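Local coordinates for protein UDP-N-Acetylenolpyruvylglucosamine Reductase (Thermus caldophilus, PDB 2GQT) that catalyses, with FAD as cofactor, the NADPH-dependent reduction of UDP-N-acetylenolpyruvylglucosamine to UDP-N-acetylmuramate, a step of peptidoglycan synthesis, at residues G111-N116 and D126-V131; L87-A92 and G101-P106; Y72-W77 and A94-L99. All coordinates share one frame; numbering follows the deposited sequence.

How the interactions relate
The three contacts all lie within the FAD binding domain and depend on apolar side chains, but their depth differs. Interaction 1 is core: three buried aliphatic residues join helix 109-114 to strand 128-135, while the other face of the helix meets FAD. Interaction 2 is partly buried and sets helix 84-93 against the loop that lies over the flavin. Interaction 3, farthest from the centre of the chain, is only partly buried, with Leu96 as its buried member, and a lysine shares the work with leucines. Interactions 2 and 3 interlock, Ala91 O probably accepting from Leu96 N and Glu90 OE2 pairing with Tyr72 OH. Interaction 3 also touches interaction 1, where Leu99 packs on Ala127.

Interaction 1 (G111-N116 and D126-V131); sequences GAVKMN and DALEAV. With FAD (flavin-adenine dinucleotide), chain C.
Val113 meets Leu128 and Val131 on one side of helix 109-114, while its neighbours along the chain turn to the cofactor. Gly111 comes first: its carbonyl O takes a weak hydrogen bond from FAD O4' at 3.1 Å and also accepts from Met115 N. Glycine is needed here, since a beta carbon would run into the phosphate oxygen FAD O1P. Ala112, with a single methyl, brings its CA to 3.3 Å from FAD O4'. Val113 then spreads two methyls toward the strand. CG1, anti to the backbone N (chi1 171°), sits a looser 4.5 Å from Val131 CG1; CG2, anti to the carbonyl carbon, lies 4.1 Å from Leu128 CD1, the side chains of Val113 and Leu128 crossing obliquely. A branched aliphatic suits this place because it fills two directions at once. Lys114 lays its alkyl chain, bent at chi2, beside the adenosine, with CG 3.5 Å from FAD O4B. Met115, the first residue to leave the helix, brings CB to 3.6 Å from FAD O3'. Asn116 has positive phi (31°) and closes a Schellman motif, a backbone shape that asparagine tolerates well; its OD1 accepts from Ala125 N and its ND2 reaches Gly150 O and Glu123 OE1. In the facing segment, Glu129 and Ala130 form a classic beta bulge opposite Arg166, which probably helps to bring Leu128 and Val131 to the same side. Strand 161-171 completes the buried cluster: Val162 touches Val113 and Val131, and Val165 touches Leu128, so the helix lies between FAD and the antiparallel sheet.

Interaction 2 (L87-A92 and G101-P106); sequences LVQEAA and GLLGIP. With FAD (flavin-adenine dinucleotide), chain C.
The flavin-contacting loop that leads into helix 109-114 rests Leu103 on Val88 and Gln89 of helix 84-93. Leu103 CD1 lies 4.0 Å from Val88 CG1, the two side chains crossing at about a right angle, and Gln89 NE2 stands 3.6 Å from the same methyl in plain van der Waals contact. Leu103 places CG opposite the backbone N (chi1 -179°), which carries CD1 to the helix. Val88 CG2 turns instead to the backbone of Leu102, 4.1 Å from its C. Valine is compact enough to let the loop pass this close, and glutamine suits the partly exposed border.

Within this FAD binding domain, of the PCMH type, the loop makes a type II turn from Leu102 to Ile105, drawn together by a weak bond from Ile105 N to Leu102 O. Gly104 has positive phi (90°), where a beta carbon would jam against the carbonyl O of Leu103. Beyond the turn the chain reaches the isoalloxazine: Ile105 CG1 is 3.6 Å from FAD C4, and Pro106 CG approaches the same face at the dimethylbenzene end, 3.5 Å from FAD C8. Cutting Ile105 back to an alanine removes CG1, CG2 and CD1, and would probably leave a gap against this face of the flavin, where C4 and N3 now meet CG1 and CD1. Pro106 O accepts from Asn47 ND2 and Ser49 OG.

Interaction 3 (Y72-W77 and A94-L99); sequences YDLKGW and AGLSGL
Leu96 packs against Leu74 and Lys75, joining a type I beta turn, Asp73 to Gly76, to the short strand 96-97 that follows helix 84-93. The helix ends in a Schellman motif with Gly95 at positive phi (67°), which glycine adopts readily, and the chain reverses there to bring Leu96 round to the turn. Leu96 buries the largest area in this contact, with Leu74 close behind. Its CD1 lies 4.1 Å from Leu74 CB, and it also rests on Leu169 and Glu171 of strand 161-171, a setting in which a large aliphatic side chain is at home. Leu74 points its CB toward the strand and, with CG anti to its carbonyl carbon (chi1 -73°), carries CD1 on to Ala94 CB at 3.9 Å. The small alanine leaves room for that methyl at the helix end. Lys75 suits this solvent-exposed position: its chain runs out extended and bends only at chi4, crossing Leu96 at about a right angle, so that its end, CE and NZ, lies against the two methyls of the leucine. CE stands 4.1 Å from Leu96 CD1, and the ammonium NZ comes to 3.7 Å from Leu96 CD2 without a polar partner in that segment. The turn carrying Leu74 and Lys75 is held by its own bonds: Gly76 N to Asp73 O at 2.9 Å, Asp73 N to Trp77 O, and an Asx turn in which Lys75 N gives its hydrogen to Asp73 OD1 at 3.0 Å, approaching from above the carboxylate plane, 36° out of it.

Interaction 1 (G111-N116 and D126-V131)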
loop_
_atom_site.group_PDB
_atom_site.type_symbol
_atom_site.label_atom_id
_atom_site.label_comp_id
_atom_site.label_asym_id
_atom_site.label_seq_id
_atom_site.Cartn_x
_atom_site.Cartn_y
_atom_site.Cartn_z
ATOM N N GLY A 111 0.052 -3.522 -4.704
ATOM C CA GLY A 111 0.593 -2.365 -3.995
ATOM C C GLY A 111 1.742 -2.737 -3.078
ATOM O O GLY A 111 2.704 -1.975 -2.938
ATOM N N ALA A 112 1.644 -3.904 -2.445
ATOM C CA ALA A 112 2.711 -4.402 -1.583
ATOM C C ALA A 112 3.967 -4.719 -2.400
ATOM O O ALA A 112 5.082 -4.516 -1.924
ATOM C CB ALA A 112 2.254 -5.636 -0.827
ATOM N N VAL A 113 3.793 -5.234 -3.614
ATOM C CA VAL A 113 4.928 -5.455 -4.515
ATOM C C VAL A 113 5.518 -4.115 -4.971
ATOM O O VAL A 113 6.733 -3.898 -4.869
ATOM C CB VAL A 113 4.519 -6.315 -5.736
ATOM C CG1 VAL A 113 5.647 -6.350 -6.772
ATOM C CG2 VAL A 113 4.127 -7.721 -5.308
ATOM N N LYS A 114 4.674 -3.207 -5.452
ATOM C CA LYS A 114 5.163 -1.918 -5.943
ATOM C C LYS A 114 5.978 -1.192 -4.869
ATOM O O LYS A 114 7.034 -0.619 -5.164
ATOM C CB LYS A 114 4.008 -1.033 -6.417
ATOM C CG LYS A 114 4.437 0.358 -6.889
ATOM C CD LYS A 114 4.989 0.334 -8.289
ATOM C CE LYS A 114 5.321 1.724 -8.792
ATOM N NZ LYS A 114 5.966 1.604 -10.142
ATOM N N MET A 115 5.498 -1.235 -3.627
ATOM C CA MET A 115 6.121 -0.498 -2.533
ATOM C C MET A 115 6.975 -1.371 -1.632
ATOM O O MET A 115 7.316 -0.956 -0.522
ATOM C CB MET A 115 5.041 0.209 -1.701
ATOM C CG MET A 115 4.207 1.217 -2.492
ATOM S SD MET A 115 5.191 2.404 -3.450
ATOM C CE MET A 115 6.131 3.217 -2.156
ATOM N N ASN A 116 7.301 -2.578 -2.106
ATOM C CA ASN A 116 8.030 -3.590 -1.322
ATOM C C ASN A 116 7.709 -3.488 0.160
ATOM O O ASN A 116 8.588 -3.296 0.998
ATOM C CB ASN A 116 9.545 -3.529 -1.567
ATOM C CG ASN A 116 10.249 -4.785 -1.098
ATOM O OD1 ASN A 116 9.606 -5.815 -0.857
ATOM N ND2 ASN A 116 11.575 -4.717 -0.972
ATOM N N ASP A 126 10.743 -10.820 0.055
ATOM C CA ASP A 126 11.148 -12.077 0.701
ATOM C C ASP A 126 10.158 -13.200 0.426
ATOM O O ASP A 126 10.530 -14.370 0.451
ATOM C CB ASP A 126 11.254 -11.924 2.230
ATOM C CG ASP A 126 12.270 -10.883 2.673
ATOM O OD1 ASP A 126 13.305 -10.689 1.994
ATOM O OD2 ASP A 126 12.036 -10.274 3.744
ATOM N N ALA A 127 8.897 -12.835 0.198
ATOM C CA ALA A 127 7.804 -13.802 0.094
ATOM C C ALA A 127 7.387 -14.104 -1.338
ATOM O O ALA A 127 6.359 -14.737 -1.563
ATOM C CB ALA A 127 6.589 -13.330 0.903
ATOM N N LEU A 128 8.189 -13.661 -2.306
ATOM C CA LEU A 128 7.851 -13.836 -3.713
ATOM C C LEU A 128 8.692 -14.899 -4.390
ATOM O O LEU A 128 9.907 -14.953 -4.178
ATOM C CB LEU A 128 8.015 -12.509 -4.469
ATOM C CG LEU A 128 7.061 -11.368 -4.079
ATOM C CD1 LEU A 128 7.472 -10.086 -4.777
ATOM C CD2 LEU A 128 5.603 -11.721 -4.384
ATOM N N GLU A 129 8.045 -15.725 -5.209
ATOM C CA GLU A 129 8.733 -16.640 -6.132
ATOM C C GLU A 129 8.675 -16.161 -7.578
ATOM O O GLU A 129 9.631 -16.354 -8.336
ATOM C CB GLU A 129 8.130 -18.046 -6.064
ATOM C CG GLU A 129 8.538 -18.844 -4.840
ATOM C CD GLU A 129 7.910 -20.231 -4.773
ATOM O OE1 GLU A 129 8.376 -21.023 -3.935
ATOM O OE2 GLU A 129 6.955 -20.521 -5.529
ATOM N N ALA A 130 7.556 -15.554 -7.964
ATOM C CA ALA A 130 7.362 -15.057 -9.316
ATOM C C ALA A 130 6.338 -13.945 -9.301
ATOM O O ALA A 130 5.470 -13.902 -8.422
ATOM C CB ALA A 130 6.917 -16.170 -10.253
ATOM N N VAL A 131 6.431 -13.056 -10.283
ATOM C CA VAL A 131 5.536 -11.913 -10.402
ATOM C C VAL A 131 5.157 -11.736 -11.867
ATOM O O VAL A 131 6.037 -11.582 -12.731
ATOM C CB VAL A 131 6.203 -10.611 -9.901
ATOM C CG1 VAL A 131 5.236 -9.436 -9.997
ATOM C CG2 VAL A 131 6.708 -10.771 -8.465
HETATM P PA FAD C . -1.888 2.052 -3.038
HETATM O O1A FAD C . -1.745 2.985 -1.909
HETATM O O2A FAD C . -3.204 1.868 -3.690
HETATM O O5B FAD C . -0.843 2.392 -4.183
HETATM C C5B FAD C . 0.531 2.610 -3.839
HETATM C C4B FAD C . 1.388 2.561 -5.084
HETATM O O4B FAD C . 1.329 1.228 -5.631
HETATM C C3B FAD C . 0.930 3.506 -6.205
HETATM O O3B FAD C . 2.092 3.915 -6.929
HETATM C C2B FAD C . 0.064 2.594 -7.065
HETATM O O2B FAD C . -0.018 3.046 -8.416
HETATM C C1B FAD C . 0.857 1.306 -6.999
HETATM N N9A FAD C . 0.091 0.074 -7.281
HETATM C C8A FAD C . -0.978 -0.382 -6.609
HETATM N N7A FAD C . -1.369 -1.538 -7.150
HETATM C C5A FAD C . -0.530 -1.834 -8.149
HETATM C C6A FAD C . -0.430 -2.873 -9.083
HETATM N N6A FAD C . -1.269 -3.917 -9.102
HETATM N N1A FAD C . 0.572 -2.830 -9.984
HETATM C C2A FAD C . 1.440 -1.808 -10.009
HETATM N N3A FAD C . 1.381 -0.789 -9.156
HETATM C C4A FAD C . 0.397 -0.798 -8.235
HETATM N N1 FAD C . 3.906 0.031 4.492
HETATM C C2 FAD C . 4.986 -0.763 4.809
HETATM O O2 FAD C . 5.870 -0.945 3.984
HETATM N N3 FAD C . 5.083 -1.332 6.076
HETATM C C4 FAD C . 4.098 -1.145 7.038
HETATM O O4 FAD C . 4.213 -1.675 8.148
HETATM C C4X FAD C . 3.004 -0.348 6.704
HETATM N N5 FAD C . 1.998 -0.125 7.641
HETATM C C5X FAD C . 0.871 0.622 7.274
HETATM C C6 FAD C . -0.163 0.784 8.196
HETATM C C7 FAD C . -1.304 1.508 7.864
HETATM C C7M FAD C . -2.432 1.661 8.890
HETATM C C8 FAD C . -1.400 2.082 6.592
HETATM C C8M FAD C . -2.648 2.889 6.207
HETATM C C9 FAD C . -0.363 1.928 5.675
HETATM C C9A FAD C . 0.780 1.199 6.001
HETATM N N10 FAD C . 1.833 1.035 5.085
HETATM C C10 FAD C . 2.918 0.235 5.436
HETATM C "C1'" FAD C . 1.839 1.708 3.759
HETATM C "C2'" FAD C . 1.079 0.906 2.690
HETATM O "O2'" FAD C . 0.183 -0.043 3.301
HETATM C "C3'" FAD C . 2.019 0.146 1.752
HETATM O "O3'" FAD C . 2.852 1.075 1.045
HETATM C "C4'" FAD C . 1.245 -0.743 0.769
HETATM O "O4'" FAD C . 2.165 -1.587 0.075
HETATM C "C5'" FAD C . 0.423 0.044 -0.248
HETATM O "O5'" FAD C . -0.387 -0.903 -0.945
HETATM P P FAD C . -1.805 -0.451 -1.523
HETATM O O1P FAD C . -2.364 -1.624 -2.221
HETATM O O2P FAD C . -2.617 0.244 -0.501
HETATM O O3P FAD C . -1.299 0.593 -2.635
#

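Interaction 2 (L87-A92 and G101-P106)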
loop_
_atom_site.group_PDB
_atom_site.type_symbol
_atom_site.label_atom_id
_atom_site.label_comp_id
_atom_site.label_asym_id
_atom_site.label_seq_id
_atom_site.Cartn_x
_atom_site.Cartn_y
_atom_site.Cartn_z
ATOM N N LEU A 87 -4.353 -12.804 2.819
ATOM C CA LEU A 87 -3.326 -13.815 2.609
ATOM C C LEU A 87 -2.535 -14.123 3.873
ATOM O O LEU A 87 -2.222 -15.284 4.124
ATOM C CB LEU A 87 -2.402 -13.391 1.485
ATOM C CG LEU A 87 -3.087 -13.280 0.130
ATOM C CD1 LEU A 87 -2.190 -12.528 -0.805
ATOM C CD2 LEU A 87 -3.441 -14.647 -0.453
ATOM N N VAL A 88 -2.224 -13.106 4.676
ATOM C CA VAL A 88 -1.525 -13.339 5.940
ATOM C C VAL A 88 -2.302 -14.346 6.808
ATOM O O VAL A 88 -1.724 -15.306 7.347
ATOM C CB VAL A 88 -1.294 -12.010 6.696
ATOM C CG1 VAL A 88 -0.815 -12.257 8.113
ATOM C CG2 VAL A 88 -0.295 -11.120 5.934
ATOM N N GLN A 89 -3.604 -14.131 6.949
ATOM C CA GLN A 89 -4.424 -15.020 7.777
ATOM C C GLN A 89 -4.630 -16.385 7.128
ATOM O O GLN A 89 -4.603 -17.416 7.805
ATOM C CB GLN A 89 -5.764 -14.373 8.116
ATOM C CG GLN A 89 -5.670 -13.071 8.903
ATOM C CD GLN A 89 -4.951 -13.214 10.225
ATOM O OE1 GLN A 89 -5.058 -14.244 10.901
ATOM N NE2 GLN A 89 -4.215 -12.173 10.607
ATOM N N GLU A 90 -4.818 -16.400 5.813
ATOM C CA GLU A 90 -4.980 -17.662 5.096
ATOM C C GLU A 90 -3.740 -18.540 5.192
ATOM O O GLU A 90 -3.846 -19.764 5.327
ATOM C CB GLU A 90 -5.325 -17.407 3.631
ATOM C CG GLU A 90 -6.711 -16.850 3.414
ATOM C CD GLU A 90 -7.780 -17.889 3.594
ATOM O OE1 GLU A 90 -7.967 -18.341 4.744
ATOM O OE2 GLU A 90 -8.411 -18.253 2.579
ATOM N N ALA A 91 -2.565 -17.923 5.122
ATOM C CA ALA A 91 -1.326 -18.666 5.226
ATOM C C ALA A 91 -1.238 -19.343 6.592
ATOM O O ALA A 91 -0.932 -20.532 6.670
ATOM C CB ALA A 91 -0.143 -17.764 4.990
ATOM N N ALA A 92 -1.537 -18.616 7.664
ATOM C CA ALA A 92 -1.557 -19.211 9.007
ATOM C C ALA A 92 -2.512 -20.407 9.061
ATOM O O ALA A 92 -2.151 -21.464 9.571
ATOM C CB ALA A 92 -1.941 -18.170 10.044
ATOM N N GLY A 101 5.568 -11.455 8.836
ATOM C CA GLY A 101 6.144 -10.124 8.963
ATOM C C GLY A 101 5.393 -9.034 8.222
ATOM O O GLY A 101 5.732 -7.860 8.329
ATOM N N LEU A 102 4.362 -9.430 7.474
ATOM C CA LEU A 102 3.554 -8.484 6.701
ATOM C C LEU A 102 2.216 -8.201 7.382
ATOM O O LEU A 102 1.397 -7.466 6.845
ATOM C CB LEU A 102 3.350 -9.010 5.274
ATOM C CG LEU A 102 4.636 -9.443 4.560
ATOM C CD1 LEU A 102 4.329 -10.046 3.209
ATOM C CD2 LEU A 102 5.634 -8.287 4.425
ATOM N N LEU A 103 1.999 -8.777 8.563
ATOM C CA LEU A 103 0.806 -8.467 9.343
ATOM C C LEU A 103 0.726 -6.976 9.630
ATOM O O LEU A 103 1.724 -6.336 9.989
ATOM C CB LEU A 103 0.804 -9.258 10.655
ATOM C CG LEU A 103 -0.387 -9.084 11.606
ATOM C CD1 LEU A 103 -1.681 -9.622 10.986
ATOM C CD2 LEU A 103 -0.124 -9.786 12.924
ATOM N N GLY A 104 -0.476 -6.425 9.476
ATOM C CA GLY A 104 -0.704 -5.022 9.786
ATOM C C GLY A 104 -0.483 -4.074 8.623
ATOM O O GLY A 104 -0.640 -2.863 8.778
ATOM N N ILE A 105 -0.157 -4.617 7.451
ATOM C CA ILE A 105 0.010 -3.809 6.242
ATOM C C ILE A 105 -1.255 -3.925 5.385
ATOM O O ILE A 105 -1.514 -4.976 4.802
ATOM C CB ILE A 105 1.232 -4.253 5.425
ATOM C CG1 ILE A 105 2.487 -4.246 6.303
ATOM C CG2 ILE A 105 1.394 -3.333 4.207
ATOM C CD1 ILE A 105 3.733 -4.785 5.631
ATOM N N PRO A 106 -2.062 -2.853 5.314
ATOM C CA PRO A 106 -3.369 -2.944 4.658
ATOM C C PRO A 106 -3.284 -2.732 3.136
ATOM O O PRO A 106 -3.912 -1.825 2.580
ATOM C CB PRO A 106 -4.156 -1.825 5.350
ATOM C CG PRO A 106 -3.147 -0.793 5.590
ATOM C CD PRO A 106 -1.842 -1.512 5.887
HETATM P PA FAD C . -1.888 2.052 -3.038
HETATM O O1A FAD C . -1.745 2.985 -1.909
HETATM O O2A FAD C . -3.204 1.868 -3.690
HETATM O O5B FAD C . -0.843 2.392 -4.183
HETATM C C5B FAD C . 0.531 2.610 -3.839
HETATM C C4B FAD C . 1.388 2.561 -5.084
HETATM O O4B FAD C . 1.329 1.228 -5.631
HETATM C C3B FAD C . 0.930 3.506 -6.205
HETATM O O3B FAD C . 2.092 3.915 -6.929
HETATM C C2B FAD C . 0.064 2.594 -7.065
HETATM O O2B FAD C . -0.018 3.046 -8.416
HETATM C C1B FAD C . 0.857 1.306 -6.999
HETATM N N9A FAD C . 0.091 0.074 -7.281
HETATM C C8A FAD C . -0.978 -0.382 -6.609
HETATM N N7A FAD C . -1.369 -1.538 -7.150
HETATM C C5A FAD C . -0.530 -1.834 -8.149
HETATM C C6A FAD C . -0.430 -2.873 -9.083
HETATM N N6A FAD C . -1.269 -3.917 -9.102
HETATM N N1A FAD C . 0.572 -2.830 -9.984
HETATM C C2A FAD C . 1.440 -1.808 -10.009
HETATM N N3A FAD C . 1.381 -0.789 -9.156
HETATM C C4A FAD C . 0.397 -0.798 -8.235
HETATM N N1 FAD C . 3.906 0.031 4.492
HETATM C C2 FAD C . 4.986 -0.763 4.809
HETATM O O2 FAD C . 5.870 -0.945 3.984
HETATM N N3 FAD C . 5.083 -1.332 6.076
HETATM C C4 FAD C . 4.098 -1.145 7.038
HETATM O O4 FAD C . 4.213 -1.675 8.148
HETATM C C4X FAD C . 3.004 -0.348 6.704
HETATM N N5 FAD C . 1.998 -0.125 7.641
HETATM C C5X FAD C . 0.871 0.622 7.274
HETATM C C6 FAD C . -0.163 0.784 8.196
HETATM C C7 FAD C . -1.304 1.508 7.864
HETATM C C7M FAD C . -2.432 1.661 8.890
HETATM C C8 FAD C . -1.400 2.082 6.592
HETATM C C8M FAD C . -2.648 2.889 6.207
HETATM C C9 FAD C . -0.363 1.928 5.675
HETATM C C9A FAD C . 0.780 1.199 6.001
HETATM N N10 FAD C . 1.833 1.035 5.085
HETATM C C10 FAD C . 2.918 0.235 5.436
HETATM C "C1'" FAD C . 1.839 1.708 3.759
HETATM C "C2'" FAD C . 1.079 0.906 2.690
HETATM O "O2'" FAD C . 0.183 -0.043 3.301
HETATM C "C3'" FAD C . 2.019 0.146 1.752
HETATM O "O3'" FAD C . 2.852 1.075 1.045
HETATM C "C4'" FAD C . 1.245 -0.743 0.769
HETATM O "O4'" FAD C . 2.165 -1.587 0.075
HETATM C "C5'" FAD C . 0.423 0.044 -0.248
HETATM O "O5'" FAD C . -0.387 -0.903 -0.945
HETATM P P FAD C . -1.805 -0.451 -1.523
HETATM O O1P FAD C . -2.364 -1.624 -2.221
HETATM O O2P FAD C . -2.617 0.244 -0.501
HETATM O O3P FAD C . -1.299 0.593 -2.635
#

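Interaction 3 (Y72-W77 and A94-L99)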
loop_
_atom_site.group_PDB
_atom_site.type_symbol
_atom_site.label_atom_id
_atom_site.label_comp_id
_atom_site.label_asym_id
_atom_site.label_seq_id
_atom_site.Cartn_x
_atom_site.Cartn_y
_atom_site.Cartn_z
ATOM N N TYR A 72 -7.186 -16.423 -5.753
ATOM C CA TYR A 72 -5.886 -16.813 -5.239
ATOM C C TYR A 72 -5.834 -18.279 -4.859
ATOM O O TYR A 72 -6.851 -18.895 -4.505
ATOM C CB TYR A 72 -5.482 -15.949 -4.026
ATOM C CG TYR A 72 -6.378 -16.150 -2.821
ATOM C CD1 TYR A 72 -6.033 -17.054 -1.809
ATOM C CD2 TYR A 72 -7.587 -15.459 -2.702
ATOM C CE1 TYR A 72 -6.863 -17.253 -0.717
ATOM C CE2 TYR A 72 -8.413 -15.659 -1.611
ATOM C CZ TYR A 72 -8.046 -16.551 -0.620
ATOM O OH TYR A 72 -8.869 -16.749 0.467
ATOM N N ASP A 73 -4.632 -18.826 -4.916
ATOM C CA ASP A 73 -4.325 -20.140 -4.383
ATOM C C ASP A 73 -2.964 -19.970 -3.719
ATOM O O ASP A 73 -1.999 -19.619 -4.396
ATOM C CB ASP A 73 -4.257 -21.157 -5.535
ATOM C CG ASP A 73 -4.034 -22.588 -5.070
ATOM O OD1 ASP A 73 -3.438 -22.810 -4.001
ATOM O OD2 ASP A 73 -4.444 -23.508 -5.810
ATOM N N LEU A 74 -2.867 -20.191 -2.407
ATOM C CA LEU A 74 -1.585 -20.002 -1.712
ATOM C C LEU A 74 -0.438 -20.820 -2.289
ATOM O O LEU A 74 0.725 -20.432 -2.179
ATOM C CB LEU A 74 -1.709 -20.336 -0.229
ATOM C CG LEU A 74 -2.478 -19.345 0.638
ATOM C CD1 LEU A 74 -2.698 -19.986 1.984
ATOM C CD2 LEU A 74 -1.745 -18.006 0.783
ATOM N N LYS A 75 -0.768 -21.958 -2.885
ATOM C CA LYS A 75 0.238 -22.847 -3.452
ATOM C C LYS A 75 0.318 -22.702 -4.973
ATOM O O LYS A 75 0.978 -23.499 -5.652
ATOM C CB LYS A 75 -0.050 -24.293 -3.040
ATOM C CG LYS A 75 0.141 -24.549 -1.545
ATOM C CD LYS A 75 -0.254 -25.968 -1.156
ATOM C CE LYS A 75 0.095 -26.265 0.293
ATOM N NZ LYS A 75 1.556 -26.137 0.565
ATOM N N GLY A 76 -0.350 -21.678 -5.498
ATOM C CA GLY A 76 -0.319 -21.386 -6.928
ATOM C C GLY A 76 -0.290 -19.893 -7.175
ATOM O O GLY A 76 0.421 -19.157 -6.494
ATOM N N TRP A 77 -1.058 -19.446 -8.159
ATOM C CA TRP A 77 -1.086 -18.028 -8.482
ATOM C C TRP A 77 -2.041 -17.270 -7.581
ATOM O O TRP A 77 -3.140 -17.754 -7.249
ATOM C CB TRP A 77 -1.436 -17.826 -9.954
ATOM C CG TRP A 77 -0.291 -18.185 -10.856
ATOM C CD1 TRP A 77 -0.088 -19.373 -11.498
ATOM C CD2 TRP A 77 0.834 -17.359 -11.170
ATOM N NE1 TRP A 77 1.089 -19.329 -12.208
ATOM C CE2 TRP A 77 1.675 -18.104 -12.023
ATOM C CE3 TRP A 77 1.209 -16.050 -10.819
ATOM C CZ2 TRP A 77 2.866 -17.579 -12.546
ATOM C CZ3 TRP A 77 2.393 -15.533 -11.330
ATOM C CH2 TRP A 77 3.211 -16.301 -12.172
ATOM N N ALA A 94 -3.383 -22.340 6.752
ATOM C CA ALA A 94 -2.846 -23.421 5.929
ATOM C C ALA A 94 -1.563 -24.018 6.492
ATOM O O ALA A 94 -1.018 -24.967 5.919
ATOM C CB ALA A 94 -2.599 -22.936 4.503
ATOM N N GLY A 95 -1.059 -23.464 7.594
ATOM C CA GLY A 95 0.218 -23.916 8.148
ATOM C C GLY A 95 1.362 -23.567 7.219
ATOM O O GLY A 95 2.330 -24.321 7.080
ATOM N N LEU A 96 1.245 -22.402 6.582
ATOM C CA LEU A 96 2.266 -21.916 5.670
ATOM C C LEU A 96 2.898 -20.626 6.185
ATOM O O LEU A 96 2.228 -19.613 6.411
ATOM C CB LEU A 96 1.691 -21.712 4.271
ATOM C CG LEU A 96 1.299 -23.011 3.559
ATOM C CD1 LEU A 96 0.513 -22.701 2.294
ATOM C CD2 LEU A 96 2.540 -23.864 3.258
ATOM N N SER A 97 4.204 -20.688 6.381
ATOM C CA SER A 97 4.976 -19.592 6.932
ATOM C C SER A 97 5.643 -18.772 5.827
ATOM O O SER A 97 6.033 -19.303 4.783
ATOM C CB SER A 97 6.019 -20.159 7.891
ATOM O OG SER A 97 6.829 -19.154 8.456
ATOM N N GLY A 98 5.764 -17.470 6.056
ATOM C CA GLY A 98 6.443 -16.598 5.111
ATOM C C GLY A 98 5.812 -15.230 4.985
ATOM O O GLY A 98 6.405 -14.316 4.415
ATOM N N LEU A 99 4.597 -15.079 5.512
ATOM C CA LEU A 99 3.907 -13.789 5.452
ATOM C C LEU A 99 3.752 -13.103 6.807
ATOM O O LEU A 99 3.200 -12.006 6.866
ATOM C CB LEU A 99 2.528 -13.936 4.794
ATOM C CG LEU A 99 2.437 -14.602 3.420
ATOM C CD1 LEU A 99 0.987 -14.618 2.973
ATOM C CD2 LEU A 99 3.301 -13.905 2.375
#